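PDB 5C2I: Alr1585 protein from Nostoc sp., which is a DyP-type haem peroxidase that probably uses hydrogen peroxide to oxidise dyes and related substrates. Local coordinates for residues 427-432 with 437-442; 323-326 with 331-334; 286-291 with 417-422; 406-409 with 413-416. The protein carries 1 engineered substitution. All blocks are in the same frame, centred on the assembly; numbering follows the deposited sequence.

Interaction 1 of 4, residues 427-432 with 437-442; sequences TQKWPK and PETEEY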
loop_
_atom_site.group_PDB
_atom_site.type_symbol
_atom_site.label_atom_id
_atom_site.label_comp_id
_atom_site.label_asym_id
_atom_site.label_seq_id
_atom_site.Cartn_x
_atom_site.Cartn_y
_atom_site.Cartn_z
ATOM N N THR A 427 1.951 -12.480 42.645
ATOM C CA THR A 427 3.346 -12.792 42.527
ATOM C C THR A 427 3.511 -14.021 41.638
ATOM O O THR A 427 2.911 -15.027 41.897
ATOM C CB THR A 427 3.950 -13.111 43.895
ATOM O OG1 THR A 427 3.678 -12.026 44.780
ATOM C CG2 THR A 427 5.469 -13.332 43.796
ATOM N N GLN A 428 4.365 -13.911 40.624
ATOM C CA GLN A 428 4.786 -15.075 39.829
ATOM C C GLN A 428 6.253 -15.381 40.046
ATOM O O GLN A 428 7.045 -14.513 40.455
ATOM C CB GLN A 428 4.510 -14.827 38.340
ATOM C CG GLN A 428 3.048 -14.593 38.004
ATOM C CD GLN A 428 2.620 -13.159 38.237
ATOM O OE1 GLN A 428 3.432 -12.219 38.183
ATOM N NE2 GLN A 428 1.329 -12.973 38.463
ATOM N N LYS A 429 6.617 -16.632 39.791
ATOM C CA LYS A 429 8.013 -17.077 39.819
ATOM C C LYS A 429 8.463 -17.316 38.390
ATOM O O LYS A 429 7.845 -18.093 37.681
ATOM C CB LYS A 429 8.128 -18.373 40.615
ATOM C CG LYS A 429 7.808 -18.167 42.095
ATOM C CD LYS A 429 8.071 -19.414 42.917
ATOM C CE LYS A 429 7.003 -20.449 42.707
ATOM N NZ LYS A 429 7.010 -21.397 43.844
ATOM N N TRP A 430 9.525 -16.642 37.988
ATOM C CA TRP A 430 9.991 -16.616 36.603
ATOM C C TRP A 430 11.329 -17.328 36.503
ATOM O O TRP A 430 12.232 -17.069 37.322
ATOM C CB TRP A 430 10.120 -15.161 36.153
ATOM C CG TRP A 430 8.863 -14.379 36.424
ATOM C CD1 TRP A 430 8.466 -13.857 37.614
ATOM C CD2 TRP A 430 7.832 -14.043 35.491
ATOM N NE1 TRP A 430 7.276 -13.185 37.481
ATOM C CE2 TRP A 430 6.850 -13.308 36.193
ATOM C CE3 TRP A 430 7.643 -14.275 34.120
ATOM C CZ2 TRP A 430 5.690 -12.819 35.568
ATOM C CZ3 TRP A 430 6.518 -13.801 33.511
ATOM C CH2 TRP A 430 5.550 -13.067 34.227
ATOM N N PRO A 431 11.479 -18.227 35.514
ATOM C CA PRO A 431 12.765 -18.901 35.366
ATOM C C PRO A 431 13.836 -17.921 34.889
ATOM O O PRO A 431 13.616 -17.183 33.949
ATOM C CB PRO A 431 12.481 -19.997 34.319
ATOM C CG PRO A 431 10.971 -20.181 34.339
ATOM C CD PRO A 431 10.474 -18.767 34.581
ATOM N N LYS A 432 14.966 -17.869 35.582
ATOM C CA LYS A 432 16.067 -17.035 35.156
ATOM C C LYS A 432 16.613 -17.477 33.803
ATOM O O LYS A 432 16.980 -16.639 32.969
ATOM C CB LYS A 432 17.200 -17.052 36.199
ATOM C CG LYS A 432 16.809 -16.469 37.536
ATOM C CD LYS A 432 18.014 -16.421 38.468
ATOM C CE LYS A 432 17.563 -15.985 39.841
ATOM N NZ LYS A 432 18.690 -15.783 40.769
ATOM N N PRO A 437 15.795 -24.771 36.486
ATOM C CA PRO A 437 14.783 -24.640 37.540
ATOM C C PRO A 437 14.810 -23.343 38.358
ATOM O O PRO A 437 13.771 -22.953 38.897
ATOM C CB PRO A 437 15.049 -25.872 38.436
ATOM C CG PRO A 437 16.476 -26.208 38.188
ATOM C CD PRO A 437 16.711 -25.898 36.744
ATOM N N GLU A 438 15.955 -22.681 38.462
ATOM C CA GLU A 438 16.027 -21.535 39.366
ATOM C C GLU A 438 15.079 -20.415 38.921
ATOM O O GLU A 438 15.091 -20.016 37.754
ATOM C CB GLU A 438 17.458 -21.015 39.514
ATOM C CG GLU A 438 17.564 -19.960 40.597
ATOM C CD GLU A 438 18.994 -19.495 40.883
ATOM O OE1 GLU A 438 19.954 -20.106 40.371
ATOM O OE2 GLU A 438 19.152 -18.523 41.642
ATOM N N THR A 439 14.293 -19.902 39.866
ATOM C CA THR A 439 13.362 -18.830 39.586
ATOM C C THR A 439 13.657 -17.596 40.404
ATOM O O THR A 439 14.418 -17.620 41.374
ATOM C CB THR A 439 11.900 -19.237 39.860
ATOM O OG1 THR A 439 11.745 -19.585 41.222
ATOM C CG2 THR A 439 11.471 -20.413 38.965
ATOM N N GLU A 440 13.010 -16.520 40.017
ATOM C CA GLU A 440 13.045 -15.279 40.749
ATOM C C GLU A 440 11.608 -14.715 40.794
ATOM O O GLU A 440 10.880 -14.795 39.811
ATOM C CB GLU A 440 13.960 -14.325 40.031
ATOM C CG GLU A 440 13.909 -12.919 40.545
ATOM C CD GLU A 440 15.104 -12.103 40.060
ATOM O OE1 GLU A 440 16.190 -12.697 39.857
ATOM O OE2 GLU A 440 14.942 -10.876 39.900
ATOM N N GLU A 441 11.200 -14.183 41.944
ATOM C CA GLU A 441 9.836 -13.628 42.078
ATOM C C GLU A 441 9.732 -12.240 41.444
ATOM O O GLU A 441 10.647 -11.439 41.558
ATOM C CB GLU A 441 9.433 -13.523 43.556
ATOM C CG GLU A 441 9.085 -14.855 44.186
ATOM C CD GLU A 441 8.651 -14.711 45.628
ATOM O OE1 GLU A 441 8.951 -13.686 46.251
ATOM O OE2 GLU A 441 7.976 -15.636 46.126
ATOM N N TYR A 442 8.617 -11.968 40.772
ATOM C CA TYR A 442 8.324 -10.630 40.254
ATOM C C TYR A 442 6.809 -10.504 40.203
ATOM O O TYR A 442 6.111 -11.417 39.714
ATOM C CB TYR A 442 8.937 -10.438 38.860
ATOM C CG TYR A 442 8.789 -9.094 38.229
ATOM C CD1 TYR A 442 7.615 -8.734 37.554
ATOM C CD2 TYR A 442 9.838 -8.194 38.236
ATOM C CE1 TYR A 442 7.476 -7.490 36.943
ATOM C CE2 TYR A 442 9.705 -6.945 37.632
ATOM C CZ TYR A 442 8.521 -6.609 36.976
ATOM O OH TYR A 442 8.442 -5.379 36.369
#
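Trp430 and Glu440 form a hydrogen-bonded pair in a short antiparallel hairpin, strand 428-431 against strand 439-442. Trp430 N gives to Glu440 O at 2.9 Å, and Glu440 N returns a bond to Trp430 O. Gln428 and Tyr442 pair in the same way. Lys432 N to Glu438 O carries the pairing just past the strands.

One side-chain bond reinforces the backbone. Trp430 NE1 reaches Tyr442 O at 3.1 Å, almost straight (169°) and close to the indole plane. Gln428 N meets this oxygen from the opposite face of its carbonyl plane, so two donors grip it.

Apolar packing is modest across the pair, with Trp430 CD1 3.7 Å from Tyr442 CB. Beyond the hairpin the indole rests on Leu273 and Ile288.

Charge sits at the other end. The Lys432 chain runs fully extended beyond CG (chi2 -175°) and brings NZ above the Glu438 carboxylate, forming a salt bridge to OE2 at 2.9 Å. Glu440 OE1 adds a second negative group 4.1 Å from Lys432 NZ. A methionine in place of Lys432 would probably leave Glu438 without its charged mate. The hairpin thus joins a buried, neutral indole bond to an ionic bond at its solvent-facing turn end.

Interaction 2 of 4, residues 323-326 with 331-334; sequences TKCP and TRKT. With HEM (protoporphyrin IX containing Fe), chain E.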
loop_
_atom_site.group_PDB
_atom_site.type_symbol
_atom_site.label_atom_id
_atom_site.label_comp_id
_atom_site.label_asym_id
_atom_site.label_seq_id
_atom_site.Cartn_x
_atom_site.Cartn_y
_atom_site.Cartn_z
ATOM N N THR A 323 9.717 -25.119 33.487
ATOM C CA THR A 323 10.866 -24.215 33.391
ATOM C C THR A 323 11.043 -23.569 32.010
ATOM O O THR A 323 11.933 -22.759 31.836
ATOM C CB THR A 323 12.181 -24.934 33.771
ATOM O OG1 THR A 323 12.470 -25.950 32.823
ATOM C CG2 THR A 323 12.053 -25.544 35.175
ATOM N N LYS A 324 10.214 -23.976 31.026
ATOM C CA LYS A 324 10.224 -23.347 29.705
ATOM C C LYS A 324 9.004 -22.416 29.596
ATOM O O LYS A 324 9.150 -21.185 29.491
ATOM C CB LYS A 324 10.283 -24.425 28.605
ATOM C CG LYS A 324 11.519 -25.323 28.700
ATOM C CD LYS A 324 11.327 -26.589 27.882
ATOM C CE LYS A 324 12.564 -27.450 27.795
ATOM N NZ LYS A 324 12.181 -28.731 27.152
ATOM N N CYS A 325 7.815 -23.002 29.628
ATOM C CA CYS A 325 6.568 -22.251 29.804
ATOM C C CYS A 325 6.122 -22.353 31.254
ATOM O O CYS A 325 5.682 -23.429 31.708
ATOM C CB CYS A 325 5.457 -22.785 28.914
ATOM S SG CYS A 325 3.955 -21.765 29.042
ATOM N N PRO A 326 6.239 -21.246 32.003
ATOM C CA PRO A 326 5.811 -21.290 33.387
ATOM C C PRO A 326 4.358 -21.704 33.591
ATOM O O PRO A 326 3.500 -21.464 32.727
ATOM C CB PRO A 326 6.007 -19.831 33.854
ATOM C CG PRO A 326 7.189 -19.383 33.063
ATOM C CD PRO A 326 6.913 -19.987 31.687
ATOM N N THR A 331 -1.323 -18.919 28.435
ATOM C CA THR A 331 -1.734 -20.113 27.684
ATOM C C THR A 331 -1.812 -21.344 28.534
ATOM O O THR A 331 -2.723 -22.161 28.384
ATOM C CB THR A 331 -0.838 -20.409 26.440
ATOM O OG1 THR A 331 0.510 -20.538 26.849
ATOM C CG2 THR A 331 -0.959 -19.303 25.397
ATOM N N ARG A 332 -0.900 -21.458 29.483
ATOM C CA ARG A 332 -0.857 -22.636 30.316
ATOM C C ARG A 332 -1.875 -22.593 31.474
ATOM O O ARG A 332 -2.352 -23.643 31.912
ATOM C CB ARG A 332 0.566 -22.832 30.866
ATOM C CG ARG A 332 0.799 -24.200 31.492
ATOM C CD ARG A 332 2.254 -24.566 31.571
ATOM N NE ARG A 332 2.417 -25.928 32.039
ATOM C CZ ARG A 332 3.559 -26.613 32.017
ATOM N NH1 ARG A 332 4.670 -26.106 31.495
ATOM N NH2 ARG A 332 3.559 -27.884 32.414
ATOM N N LYS A 333 -2.225 -21.390 31.939
ATOM C CA LYS A 333 -3.307 -21.209 32.909
ATOM C C LYS A 333 -4.691 -21.490 32.286
ATOM O O LYS A 333 -5.508 -22.208 32.874
ATOM C CB LYS A 333 -3.320 -19.782 33.411
ATOM C CG LYS A 333 -2.267 -19.519 34.466
ATOM C CD LYS A 333 -2.738 -19.982 35.849
ATOM C CE LYS A 333 -2.283 -19.113 36.989
ATOM N NZ LYS A 333 -3.024 -19.358 38.259
ATOM N N THR A 334 -4.906 -21.002 31.065
ATOM C CA THR A 334 -6.213 -21.102 30.443
ATOM C C THR A 334 -6.402 -22.424 29.707
ATOM O O THR A 334 -7.541 -22.865 29.530
ATOM C CB THR A 334 -6.491 -19.924 29.495
ATOM O OG1 THR A 334 -5.490 -19.884 28.473
ATOM C CG2 THR A 334 -6.513 -18.627 30.218
HETATM C CHA HEM E . -5.013 -17.454 24.373
HETATM C CHB HEM E . -4.391 -12.698 24.875
HETATM C CHC HEM E . -8.260 -12.519 27.776
HETATM C CHD HEM E . -8.689 -17.303 27.447
HETATM C C1A HEM E . -4.491 -16.175 24.272
HETATM C C2A HEM E . -3.317 -15.823 23.542
HETATM C C3A HEM E . -3.147 -14.491 23.686
HETATM C C4A HEM E . -4.221 -14.020 24.475
HETATM C CMA HEM E . -2.073 -13.626 23.084
HETATM C CAA HEM E . -2.402 -16.755 22.736
HETATM C CBA HEM E . -2.760 -17.011 21.269
HETATM C CGA HEM E . -4.117 -17.657 21.204
HETATM O O1A HEM E . -4.273 -18.905 21.349
HETATM O O2A HEM E . -5.095 -16.934 21.007
HETATM C C1B HEM E . -5.436 -12.250 25.681
HETATM C C2B HEM E . -5.652 -10.870 26.027
HETATM C C3B HEM E . -6.735 -10.810 26.788
HETATM C C4B HEM E . -7.163 -12.199 26.969
HETATM C CMB HEM E . -4.811 -9.735 25.561
HETATM C CAB HEM E . -7.463 -9.658 27.375
HETATM C CBB HEM E . -7.418 -8.409 26.878
HETATM C C1C HEM E . -8.703 -13.835 27.994
HETATM C C2C HEM E . -9.675 -14.227 28.891
HETATM C C3C HEM E . -9.774 -15.592 28.810
HETATM C C4C HEM E . -8.865 -16.010 27.831
HETATM C CMC HEM E . -10.531 -13.354 29.762
HETATM C CAC HEM E . -10.611 -16.515 29.575
HETATM C CBC HEM E . -11.059 -16.386 30.800
HETATM C C1D HEM E . -7.766 -17.671 26.470
HETATM C C2D HEM E . -7.660 -19.054 26.019
HETATM C C3D HEM E . -6.616 -19.114 25.205
HETATM C C4D HEM E . -6.122 -17.722 25.129
HETATM C CMD HEM E . -8.536 -20.235 26.407
HETATM C CAD HEM E . -6.140 -20.329 24.460
HETATM C CBD HEM E . -5.176 -21.202 25.272
HETATM C CGD HEM E . -4.794 -22.402 24.468
HETATM O O1D HEM E . -3.590 -22.590 24.307
HETATM O O2D HEM E . -5.654 -23.209 23.974
HETATM N NA HEM E . -4.992 -15.075 24.902
HETATM N NB HEM E . -6.299 -12.977 26.318
HETATM N NC HEM E . -8.136 -14.932 27.415
HETATM N ND HEM E . -6.781 -16.916 25.977
HETATM FE FE HEM E . -6.531 -15.014 26.170
HETATM O O HOH W 1 -8.102 -14.523 24.509
#
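Arg332 reaches from helix 330-334 to the backbone of Cys325 and Pro326. Its CB begins the contact, 4.0 Å from Cys325 SG and 3.7 Å from Pro326 O. CG leaves the main chain anti to the backbone N (chi1 -167°), and the chain then stays extended as far as NE, which lets it span the gap between helix and loop. CD passes both carbonyls, 3.5 Å from Pro326 O and 3.6 Å from Cys325 O. NE turns to Asp339 in a salt bridge. NH1 donates to Cys325 O at 2.9 Å. This bond is bent, 130° at the hydrogen; the donor lies in the carbonyl plane, while the oxygen is tilted from the guanidinium plane. NH2 bonds Asp319 O, and Asp319 also accepts from Cys325 N through its carboxylate.

A leucine here would probably leave Asp339 without its charged mate and Cys325 O without this donor. On the same helix, Thr331 and Thr334 touch the haem, Thr334 OG1 lying 3.4 Å from C2D of the porphyrin. The buried guanidinium therefore has its charge answered by Asp339, while NH1 and NH2 each give to a backbone oxygen, tying a haem-lining helix to the preceding loop.

Interaction 3 of 4, residues 286-291 with 417-422; sequences ALIVGR and PDPLIG. With HEM (protoporphyrin IX containing Fe), chain E.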
loop_
_atom_site.group_PDB
_atom_site.type_symbol
_atom_site.label_atom_id
_atom_site.label_comp_id
_atom_site.label_asym_id
_atom_site.label_seq_id
_atom_site.Cartn_x
_atom_site.Cartn_y
_atom_site.Cartn_z
ATOM N N ALA A 286 7.029 -13.599 26.085
ATOM C CA ALA A 286 6.643 -14.973 25.939
ATOM C C ALA A 286 6.401 -15.687 27.278
ATOM O O ALA A 286 5.529 -16.567 27.371
ATOM C CB ALA A 286 7.681 -15.731 25.138
ATOM N N LEU A 287 7.109 -15.288 28.311
ATOM C CA LEU A 287 6.865 -15.842 29.652
ATOM C C LEU A 287 5.554 -15.359 30.279
ATOM O O LEU A 287 4.950 -16.036 31.122
ATOM C CB LEU A 287 8.038 -15.500 30.588
ATOM C CG LEU A 287 9.394 -16.071 30.201
ATOM C CD1 LEU A 287 10.495 -15.625 31.144
ATOM C CD2 LEU A 287 9.363 -17.600 30.121
ATOM N N ILE A 288 5.130 -14.169 29.912
ATOM C CA ILE A 288 3.876 -13.613 30.416
ATOM C C ILE A 288 2.719 -14.359 29.710
ATOM O O ILE A 288 1.770 -14.805 30.346
ATOM C CB ILE A 288 3.774 -12.099 30.100
ATOM C CG1 ILE A 288 4.801 -11.272 30.884
ATOM C CG2 ILE A 288 2.364 -11.557 30.402
ATOM C CD1 ILE A 288 5.137 -9.945 30.239
ATOM N N VAL A 289 2.796 -14.441 28.380
ATOM C CA VAL A 289 1.687 -14.905 27.570
ATOM C C VAL A 289 1.678 -16.412 27.359
ATOM O O VAL A 289 0.592 -17.009 27.330
ATOM C CB VAL A 289 1.691 -14.194 26.212
ATOM C CG1 VAL A 289 0.687 -14.805 25.257
ATOM C CG2 VAL A 289 1.401 -12.703 26.410
ATOM N N GLY A 290 2.862 -16.999 27.216
ATOM C CA GLY A 290 3.021 -18.417 26.886
ATOM C C GLY A 290 3.457 -18.582 25.431
ATOM O O GLY A 290 3.845 -19.665 25.012
ATOM N N ARG A 291 3.409 -17.480 24.682
ATOM C CA ARG A 291 3.893 -17.433 23.305
ATOM C C ARG A 291 4.629 -16.116 23.082
ATOM O O ARG A 291 4.321 -15.100 23.685
ATOM C CB ARG A 291 2.740 -17.499 22.276
ATOM C CG ARG A 291 1.963 -18.792 22.228
ATOM C CD ARG A 291 0.767 -18.588 21.315
ATOM N NE ARG A 291 -0.091 -19.742 21.273
ATOM C CZ ARG A 291 -0.023 -20.738 20.389
ATOM N NH1 ARG A 291 0.930 -20.799 19.450
ATOM N NH2 ARG A 291 -0.903 -21.715 20.471
ATOM N N PRO A 417 -1.358 -15.655 40.241
ATOM C CA PRO A 417 -2.360 -15.431 39.207
ATOM C C PRO A 417 -1.754 -15.365 37.807
ATOM O O PRO A 417 -0.566 -15.044 37.644
ATOM C CB PRO A 417 -2.974 -14.087 39.596
ATOM C CG PRO A 417 -1.967 -13.424 40.492
ATOM C CD PRO A 417 -1.143 -14.495 41.110
ATOM N N ASP A 418 -2.591 -15.664 36.801
ATOM C CA ASP A 418 -2.276 -15.354 35.404
ATOM C C ASP A 418 -1.859 -13.863 35.325
ATOM O O ASP A 418 -2.629 -13.017 35.758
ATOM C CB ASP A 418 -3.555 -15.630 34.597
ATOM C CG ASP A 418 -3.430 -15.376 33.112
ATOM O OD1 ASP A 418 -2.832 -14.353 32.683
ATOM O OD2 ASP A 418 -4.020 -16.210 32.375
ATOM N N PRO A 419 -0.603 -13.546 34.863
ATOM C CA PRO A 419 -0.125 -12.152 34.920
ATOM C C PRO A 419 -0.772 -11.266 33.867
ATOM O O PRO A 419 -0.761 -10.037 33.991
ATOM C CB PRO A 419 1.372 -12.282 34.634
ATOM C CG PRO A 419 1.441 -13.501 33.758
ATOM C CD PRO A 419 0.441 -14.450 34.360
ATOM N N LEU A 420 -1.432 -11.888 32.892
ATOM C CA LEU A 420 -2.166 -11.138 31.894
ATOM C C LEU A 420 -3.571 -10.771 32.342
ATOM O O LEU A 420 -3.947 -9.611 32.261
ATOM C CB LEU A 420 -2.210 -11.981 30.590
ATOM C CG LEU A 420 -2.636 -11.258 29.330
ATOM C CD1 LEU A 420 -1.624 -10.180 28.957
ATOM C CD2 LEU A 420 -2.814 -12.246 28.163
ATOM N N ILE A 421 -4.358 -11.745 32.846
ATOM C CA ILE A 421 -5.776 -11.526 33.130
ATOM C C ILE A 421 -6.215 -11.893 34.552
ATOM O O ILE A 421 -7.385 -11.691 34.924
ATOM C CB ILE A 421 -6.702 -12.335 32.164
ATOM C CG1 ILE A 421 -6.547 -13.837 32.384
ATOM C CG2 ILE A 421 -6.463 -11.972 30.741
ATOM C CD1 ILE A 421 -7.684 -14.694 31.847
ATOM N N GLY A 422 -5.309 -12.392 35.384
ATOM C CA GLY A 422 -5.674 -12.796 36.706
ATOM C C GLY A 422 -6.031 -11.626 37.619
ATOM O O GLY A 422 -5.291 -10.645 37.685
HETATM C CHA HEM E . -5.013 -17.454 24.373
HETATM C CHB HEM E . -4.391 -12.698 24.875
HETATM C CHC HEM E . -8.260 -12.519 27.776
HETATM C CHD HEM E . -8.689 -17.303 27.447
HETATM C C1A HEM E . -4.491 -16.175 24.272
HETATM C C2A HEM E . -3.317 -15.823 23.542
HETATM C C3A HEM E . -3.147 -14.491 23.686
HETATM C C4A HEM E . -4.221 -14.020 24.475
HETATM C CMA HEM E . -2.073 -13.626 23.084
HETATM C CAA HEM E . -2.402 -16.755 22.736
HETATM C CBA HEM E . -2.760 -17.011 21.269
HETATM C CGA HEM E . -4.117 -17.657 21.204
HETATM O O1A HEM E . -4.273 -18.905 21.349
HETATM O O2A HEM E . -5.095 -16.934 21.007
HETATM C C1B HEM E . -5.436 -12.250 25.681
HETATM C C2B HEM E . -5.652 -10.870 26.027
HETATM C C3B HEM E . -6.735 -10.810 26.788
HETATM C C4B HEM E . -7.163 -12.199 26.969
HETATM C CMB HEM E . -4.811 -9.735 25.561
HETATM C CAB HEM E . -7.463 -9.658 27.375
HETATM C CBB HEM E . -7.418 -8.409 26.878
HETATM C C1C HEM E . -8.703 -13.835 27.994
HETATM C C2C HEM E . -9.675 -14.227 28.891
HETATM C C3C HEM E . -9.774 -15.592 28.810
HETATM C C4C HEM E . -8.865 -16.010 27.831
HETATM C CMC HEM E . -10.531 -13.354 29.762
HETATM C CAC HEM E . -10.611 -16.515 29.575
HETATM C CBC HEM E . -11.059 -16.386 30.800
HETATM C C1D HEM E . -7.766 -17.671 26.470
HETATM C C2D HEM E . -7.660 -19.054 26.019
HETATM C C3D HEM E . -6.616 -19.114 25.205
HETATM C C4D HEM E . -6.122 -17.722 25.129
HETATM C CMD HEM E . -8.536 -20.235 26.407
HETATM C CAD HEM E . -6.140 -20.329 24.460
HETATM C CBD HEM E . -5.176 -21.202 25.272
HETATM C CGD HEM E . -4.794 -22.402 24.468
HETATM O O1D HEM E . -3.590 -22.590 24.307
HETATM O O2D HEM E . -5.654 -23.209 23.974
HETATM N NA HEM E . -4.992 -15.075 24.902
HETATM N NB HEM E . -6.299 -12.977 26.318
HETATM N NC HEM E . -8.136 -14.932 27.415
HETATM N ND HEM E . -6.781 -16.916 25.977
HETATM FE FE HEM E . -6.531 -15.014 26.170
HETATM O O HOH W 1 -8.102 -14.523 24.509
#
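Ile288 meets Pro419 and Leu420 where the end of helix 281-289 packs on the loop 417-422. Its CG2 lies anti to the backbone N and is the branch that touches, 4.0 Å from Pro419 CG. The same proline atom also sits 3.7 Å from Ile288 O. Phe266 and Leu273 of helix 263-277 also touch Ile288, so the contact is part of a larger apolar core.

Leu420 takes part more loosely with one branch, its CD1 being 4.5 Å from Ile288 CG2. The other branch faces the cofactor: Leu420 CD2 is 3.6 Å from haem C1B. Beside it Ile421 CG2 lies 3.5 Å from haem CHC, and from the helix side Val289 CG1 reaches the haem methyl CMA.

Asp418 shapes this loop. Its OD1 accepts from Leu420 N at 2.8 Å, an Asx turn, and from Ile421 N at 3.0 Å. Its OD2 bonds His330 ND1, a pairing consistent with the proximal histidine and its acidic partner in DyP-type peroxidases. Across the two segments there is no hydrogen bond. The contact rests mainly on apolar packing, and the Asp418 bonds inside the loop probably help to set Leu420 and Ile421 against the porphyrin.

Interaction 4 of 4, residues 406-409 with 413-416; sequences NPQN and VNTG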
loop_
_atom_site.group_PDB
_atom_site.type_symbol
_atom_site.label_atom_id
_atom_site.label_comp_id
_atom_site.label_asym_id
_atom_site.label_seq_id
_atom_site.Cartn_x
_atom_site.Cartn_y
_atom_site.Cartn_z
ATOM N N ASN A 406 -7.382 -16.760 38.057
ATOM C CA ASN A 406 -7.249 -15.978 39.280
ATOM C C ASN A 406 -6.451 -16.622 40.413
ATOM O O ASN A 406 -5.636 -15.944 41.022
ATOM C CB ASN A 406 -8.629 -15.583 39.815
ATOM C CG ASN A 406 -9.371 -14.627 38.896
ATOM O OD1 ASN A 406 -8.828 -14.096 37.927
ATOM N ND2 ASN A 406 -10.634 -14.405 39.215
ATOM N N PRO A 407 -6.664 -17.927 40.697
ATOM C CA PRO A 407 -6.106 -18.395 41.966
ATOM C C PRO A 407 -4.581 -18.531 41.982
ATOM O O PRO A 407 -3.970 -18.998 41.005
ATOM C CB PRO A 407 -6.722 -19.781 42.139
ATOM C CG PRO A 407 -8.005 -19.720 41.356
ATOM C CD PRO A 407 -7.649 -18.886 40.157
ATOM N N GLN A 408 -3.986 -18.147 43.112
ATOM C CA GLN A 408 -2.514 -18.270 43.237
ATOM C C GLN A 408 -2.057 -19.741 43.273
ATOM O O GLN A 408 -0.918 -20.007 42.965
ATOM C CB GLN A 408 -1.959 -17.481 44.417
ATOM C CG GLN A 408 -2.370 -18.070 45.743
ATOM C CD GLN A 408 -1.559 -17.602 46.970
ATOM O OE1 GLN A 408 -1.640 -16.468 47.389
ATOM N NE2 GLN A 408 -0.832 -18.530 47.586
ATOM N N ASN A 409 -2.933 -20.677 43.669
ATOM C CA ASN A 409 -2.528 -22.060 43.838
ATOM C C ASN A 409 -2.990 -22.984 42.704
ATOM O O ASN A 409 -2.950 -24.204 42.836
ATOM C CB ASN A 409 -2.982 -22.582 45.192
ATOM C CG ASN A 409 -2.269 -21.876 46.337
ATOM O OD1 ASN A 409 -1.197 -21.258 46.145
ATOM N ND2 ASN A 409 -2.797 -22.039 47.525
ATOM N N VAL A 413 0.605 -24.931 44.043
ATOM C CA VAL A 413 0.726 -23.961 45.103
ATOM C C VAL A 413 1.780 -22.926 44.707
ATOM O O VAL A 413 2.813 -23.252 44.120
ATOM C CB VAL A 413 1.100 -24.650 46.451
ATOM C CG1 VAL A 413 1.376 -23.615 47.519
ATOM C CG2 VAL A 413 -0.016 -25.577 46.908
ATOM N N ASN A 414 1.478 -21.664 44.979
ATOM C CA ASN A 414 2.369 -20.527 44.700
ATOM C C ASN A 414 2.714 -20.280 43.238
ATOM O O ASN A 414 3.737 -19.675 42.954
ATOM C CB ASN A 414 3.638 -20.591 45.546
ATOM C CG ASN A 414 3.326 -20.585 47.017
ATOM O OD1 ASN A 414 2.398 -19.912 47.461
ATOM N ND2 ASN A 414 4.033 -21.374 47.762
ATOM N N THR A 415 1.858 -20.738 42.332
ATOM C CA THR A 415 1.966 -20.359 40.919
ATOM C C THR A 415 1.717 -18.870 40.721
ATOM O O THR A 415 2.409 -18.196 39.941
ATOM C CB THR A 415 0.964 -21.156 40.072
ATOM O OG1 THR A 415 1.294 -22.558 40.181
ATOM C CG2 THR A 415 1.006 -20.710 38.611
ATOM N N GLY A 416 0.753 -18.345 41.481
ATOM C CA GLY A 416 0.358 -16.950 41.362
ATOM C C GLY A 416 -0.723 -16.826 40.308
ATOM O O GLY A 416 -0.987 -17.755 39.555
#
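Asn409 OD1 is gripped by two N-H groups. Asn414 N donates across the contact at 2.9 Å, almost perfectly straight (175°) though tilted from the carbonyl plane. Gln408 NE2 donates to the same Asn409 OD1 at 3.1 Å. That oxygen lies in the amide plane of Gln408, while Gln408 NE2 stands above the Asn409 carbonyl plane. The two donors come from opposite faces of that carbonyl, which should resist rotation of the Asn409 amide. Asn409 CG stands beside its backbone N, at chi1 -66°, and this swings OD1 to the 413-416 side.

Gln408 and Asn414 lie side by side and point the same way. Their amide planes are 53° apart, and Gln408 NE2 is 3.5 Å from Asn414 OD1.

A backbone bond closes the loop deeper in. Gly416 N gives to Gln408 O at 2.8 Å, and Thr415 CB rests 3.6 Å from that same Gln408 O. Gly416 has backbone angles that would jam a CB against the preceding carbonyl. Its own oxygen accepts from Lys333 NZ, which links this loop to helix 330-334. Thr415 OG1 turns to Gln412 O within the loop.

The contact is mainly polar. Side-chain amides bond on the exposed side, where neither segment is helix or strand, while a main-chain bond to a buried glycine closes the 408-416 part of the loop between helix 397-405 and strand 428-431.

In the fold
Interactions 2 and 3 are the buried contacts and both touch the haem; interactions 1 and 4 are only partly buried. Their chemistry follows this split imperfectly. Interaction 3 is apolar across its segments, whereas interaction 2 buries a charged group with its polar partners. Interaction 1 is strand pairing with a surface salt bridge, and interaction 4 a loop closed by amides. Helix 330-334 ties several together: Thr331 N probably bonds Val289 O of interaction 3, and Lys333 reaches the loop of interaction 4. The hairpin packs Trp430 on Leu287 and Pro431 on Pro326, so interaction 1 lies against both buried contacts. All four lie on the same side of the chain's centre.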